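Local coordinates for Dps family protein (Staphylococcus aureus subsp. aureus, PDB 2D5K) that forms a twelve-subunit, ferritin-like cage that probably takes up and oxidises iron, helping the bacterium withstand oxidative stress, at residues S3-L12 and N119-F129. Sequence-based numbering, arbitrary orientation.
Sequences SNQQDVVKEL and NAGDDVSEDMF
Val8 is the bump at the middle of this contact, its two methyls fitting a hollow of segment 119-129 lined by Ala120, Asp122 and Ser125. With CG1 anti to the backbone N (chi1 -177°), that branch enters between Asp122 OD2 (3.4 Å) and Ser125 CB (3.6 Å), while Val8 CG2 sits 3.6 Å from Ala120 CB. A forked, compact side chain suits such a place, and the small Ala120 lets Ser3 come close: the backbone Ser3 O lies 3.3 Å from Ala120 CA, a CA-H...O contact. One turn further along, the Phe129 ring pushes its CZ corner between Glu11 and Leu12: Leu12 CD2 is 3.5 Å from Phe129 CZ, and the side chain of Glu11 meets the ring through its aliphatic CB, its end leading away. In the four-helix bundle of the ferritin-like fold, these are the starts of helices 5-32 and 123-147, running side by side at 23° with axes 10.9 Å apart. Helix 92-120 ends in a Schellman motif at Gly121, where a CB at this positive phi would press on Ala120 O. Asp122 then caps the last helix, taking Ser125 N on OD1, which also pairs with Arg62. Its OD2 is gripped from opposite faces of the carboxylate, by Ser125 OG and by Gln5, whose bent chain brings NE2 to 2.8 Å from Asp122 OD2 in a nearly straight bond (177°). At the start of helix 5-32, Asn4 and Asp7 form a capping box, each short polar side chain accepting the other's backbone N-H.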
loop_
_atom_site.group_PDB
_atom_site.type_symbol
_atom_site.label_atom_id
_atom_site.label_comp_id
_atom_site.label_asym_id
_atom_site.label_seq_id
_atom_site.Cartn_x
_atom_site.Cartn_y
_atom_site.Cartn_z
ATOM N N SER B 3 40.092 -25.494 -6.645
ATOM C CA SER B 3 39.792 -24.454 -5.669
ATOM C C SER B 3 39.047 -25.035 -4.470
ATOM O O SER B 3 38.324 -26.025 -4.596
ATOM C CB SER B 3 38.937 -23.362 -6.316
ATOM O OG SER B 3 39.569 -22.830 -7.469
ATOM N N ASN B 4 39.231 -24.422 -3.305
ATOM C CA ASN B 4 38.554 -24.875 -2.096
ATOM C C ASN B 4 37.720 -23.736 -1.523
ATOM O O ASN B 4 37.718 -22.629 -2.065
ATOM C CB ASN B 4 39.562 -25.356 -1.049
ATOM C CG ASN B 4 40.615 -24.318 -0.734
ATOM O OD1 ASN B 4 40.307 -23.146 -0.524
ATOM N ND2 ASN B 4 41.872 -24.748 -0.691
ATOM N N GLN B 5 37.020 -24.009 -0.428
ATOM C CA GLN B 5 36.163 -23.010 0.201
ATOM C C GLN B 5 36.921 -21.734 0.545
ATOM O O GLN B 5 36.411 -20.629 0.356
ATOM C CB GLN B 5 35.527 -23.581 1.470
ATOM C CG GLN B 5 34.475 -22.669 2.073
ATOM C CD GLN B 5 33.271 -22.508 1.168
ATOM O OE1 GLN B 5 32.398 -23.374 1.118
ATOM N NE2 GLN B 5 33.226 -21.403 0.431
ATOM N N GLN B 6 38.139 -21.894 1.053
ATOM C CA GLN B 6 38.974 -20.760 1.427
ATOM C C GLN B 6 39.209 -19.836 0.236
ATOM O O GLN B 6 39.209 -18.611 0.381
ATOM C CB GLN B 6 40.317 -21.256 1.975
ATOM C CG GLN B 6 40.215 -22.054 3.275
ATOM C CD GLN B 6 39.374 -23.318 3.141
ATOM O OE1 GLN B 6 39.683 -24.207 2.346
ATOM N NE2 GLN B 6 38.301 -23.398 3.922
ATOM N N ASP B 7 39.419 -20.424 -0.938
ATOM C CA ASP B 7 39.644 -19.643 -2.148
ATOM C C ASP B 7 38.403 -18.818 -2.466
ATOM O O ASP B 7 38.505 -17.682 -2.930
ATOM C CB ASP B 7 39.952 -20.553 -3.343
ATOM C CG ASP B 7 41.266 -21.294 -3.195
ATOM O OD1 ASP B 7 42.244 -20.681 -2.723
ATOM O OD2 ASP B 7 41.322 -22.486 -3.566
ATOM N N VAL B 8 37.232 -19.399 -2.224
ATOM C CA VAL B 8 35.978 -18.703 -2.493
ATOM C C VAL B 8 35.788 -17.548 -1.513
ATOM O O VAL B 8 35.346 -16.467 -1.900
ATOM C CB VAL B 8 34.774 -19.665 -2.399
ATOM C CG1 VAL B 8 33.488 -18.934 -2.761
ATOM C CG2 VAL B 8 34.985 -20.845 -3.344
ATOM N N VAL B 9 36.123 -17.773 -0.246
ATOM C CA VAL B 9 35.993 -16.715 0.753
ATOM C C VAL B 9 36.845 -15.518 0.339
ATOM O O VAL B 9 36.447 -14.367 0.515
ATOM C CB VAL B 9 36.434 -17.206 2.148
ATOM C CG1 VAL B 9 36.513 -16.029 3.120
ATOM C CG2 VAL B 9 35.442 -18.234 2.662
ATOM N N LYS B 10 38.018 -15.800 -0.216
ATOM C CA LYS B 10 38.927 -14.758 -0.676
ATOM C C LYS B 10 38.237 -13.936 -1.770
ATOM O O LYS B 10 38.339 -12.708 -1.797
ATOM C CB LYS B 10 40.207 -15.403 -1.217
ATOM C CG LYS B 10 41.322 -14.440 -1.587
ATOM C CD LYS B 10 41.055 -13.731 -2.904
ATOM C CE LYS B 10 42.309 -13.037 -3.402
ATOM N NZ LYS B 10 43.420 -14.015 -3.579
ATOM N N GLU B 11 37.540 -14.623 -2.672
ATOM C CA GLU B 11 36.824 -13.954 -3.756
ATOM C C GLU B 11 35.651 -13.143 -3.208
ATOM O O GLU B 11 35.362 -12.049 -3.696
ATOM C CB GLU B 11 36.301 -14.976 -4.771
ATOM C CG GLU B 11 37.385 -15.684 -5.573
ATOM C CD GLU B 11 38.310 -14.712 -6.282
ATOM O OE1 GLU B 11 37.808 -13.719 -6.853
ATOM O OE2 GLU B 11 39.538 -14.949 -6.277
ATOM N N LEU B 12 34.969 -13.689 -2.204
ATOM C CA LEU B 12 33.836 -13.001 -1.597
ATOM C C LEU B 12 34.298 -11.726 -0.894
ATOM O O LEU B 12 33.686 -10.665 -1.052
ATOM C CB LEU B 12 33.117 -13.927 -0.602
ATOM C CG LEU B 12 32.279 -15.053 -1.225
ATOM C CD1 LEU B 12 31.960 -16.118 -0.178
ATOM C CD2 LEU B 12 30.993 -14.466 -1.805
ATOM N N ASN B 119 34.246 -24.472 -9.279
ATOM C CA ASN B 119 35.254 -25.517 -9.142
ATOM C C ASN B 119 35.368 -26.022 -7.707
ATOM O O ASN B 119 35.686 -27.190 -7.474
ATOM C CB ASN B 119 36.614 -25.001 -9.621
ATOM C CG ASN B 119 36.665 -24.805 -11.128
ATOM O OD1 ASN B 119 37.640 -24.274 -11.664
ATOM N ND2 ASN B 119 35.617 -25.241 -11.820
ATOM N N ALA B 120 35.102 -25.139 -6.750
ATOM C CA ALA B 120 35.177 -25.482 -5.337
ATOM C C ALA B 120 33.891 -26.146 -4.858
ATOM O O ALA B 120 33.819 -26.653 -3.738
ATOM C CB ALA B 120 35.453 -24.228 -4.517
ATOM N N GLY B 121 32.876 -26.141 -5.713
ATOM C CA GLY B 121 31.610 -26.745 -5.350
ATOM C C GLY B 121 30.737 -25.818 -4.522
ATOM O O GLY B 121 29.756 -26.259 -3.925
ATOM N N ASP B 122 31.098 -24.538 -4.467
ATOM C CA ASP B 122 30.306 -23.568 -3.715
ATOM C C ASP B 122 29.371 -22.931 -4.726
ATOM O O ASP B 122 29.631 -21.846 -5.248
ATOM C CB ASP B 122 31.192 -22.495 -3.085
ATOM C CG ASP B 122 30.417 -21.581 -2.154
ATOM O OD1 ASP B 122 29.169 -21.551 -2.252
ATOM O OD2 ASP B 122 31.049 -20.887 -1.332
ATOM N N ASP B 123 28.274 -23.619 -5.000
ATOM C CA ASP B 123 27.314 -23.154 -5.983
ATOM C C ASP B 123 26.471 -21.981 -5.507
ATOM O O ASP B 123 25.907 -21.250 -6.321
ATOM C CB ASP B 123 26.447 -24.336 -6.409
ATOM C CG ASP B 123 27.292 -25.524 -6.843
ATOM O OD1 ASP B 123 28.105 -25.354 -7.773
ATOM O OD2 ASP B 123 27.161 -26.614 -6.248
ATOM N N VAL B 124 26.392 -21.796 -4.194
ATOM C CA VAL B 124 25.634 -20.678 -3.642
ATOM C C VAL B 124 26.416 -19.388 -3.898
ATOM O O VAL B 124 25.865 -18.409 -4.400
ATOM C CB VAL B 124 25.403 -20.846 -2.125
ATOM C CG1 VAL B 124 24.878 -19.541 -1.522
ATOM C CG2 VAL B 124 24.399 -21.969 -1.880
ATOM N N SER B 125 27.699 -19.389 -3.556
ATOM C CA SER B 125 28.524 -18.203 -3.776
ATOM C C SER B 125 28.615 -17.930 -5.268
ATOM O O SER B 125 28.616 -16.778 -5.703
ATOM C CB SER B 125 29.926 -18.402 -3.195
ATOM O OG SER B 125 29.873 -18.489 -1.778
ATOM N N GLU B 126 28.686 -18.998 -6.055
ATOM C CA GLU B 126 28.766 -18.854 -7.500
ATOM C C GLU B 126 27.538 -18.095 -7.991
ATOM O O GLU B 126 27.648 -17.160 -8.783
ATOM C CB GLU B 126 28.829 -20.230 -8.172
ATOM C CG GLU B 126 28.887 -20.161 -9.692
ATOM C CD GLU B 126 28.898 -21.531 -10.343
ATOM O OE1 GLU B 126 28.709 -22.538 -9.627
ATOM O OE2 GLU B 126 29.086 -21.601 -11.573
ATOM N N ASP B 127 26.369 -18.499 -7.501
ATOM C CA ASP B 127 25.110 -17.868 -7.886
ATOM C C ASP B 127 25.079 -16.395 -7.487
ATOM O O ASP B 127 24.561 -15.555 -8.226
ATOM C CB ASP B 127 23.937 -18.615 -7.239
ATOM C CG ASP B 127 22.591 -18.082 -7.681
ATOM O OD1 ASP B 127 22.333 -18.047 -8.903
ATOM O OD2 ASP B 127 21.786 -17.703 -6.802
ATOM N N MET B 128 25.629 -16.082 -6.318
ATOM C CA MET B 128 25.665 -14.700 -5.854
ATOM C C MET B 128 26.552 -13.852 -6.755
ATOM O O MET B 128 26.219 -12.707 -7.065
ATOM C CB MET B 128 26.159 -14.636 -4.412
ATOM C CG MET B 128 25.129 -15.155 -3.426
ATOM S SD MET B 128 25.684 -15.016 -1.729
ATOM C CE MET B 128 24.290 -15.784 -0.856
ATOM N N PHE B 129 27.683 -14.412 -7.176
ATOM C CA PHE B 129 28.578 -13.683 -8.066
ATOM C C PHE B 129 27.884 -13.444 -9.402
ATOM O O PHE B 129 28.045 -12.388 -10.009
ATOM C CB PHE B 129 29.873 -14.467 -8.299
ATOM C CG PHE B 129 30.788 -14.503 -7.108
ATOM C CD1 PHE B 129 31.068 -13.342 -6.391
ATOM C CD2 PHE B 129 31.408 -15.690 -6.729
ATOM C CE1 PHE B 129 31.957 -13.363 -5.312
ATOM C CE2 PHE B 129 32.297 -15.718 -5.654
ATOM C CZ PHE B 129 32.571 -14.551 -4.947
#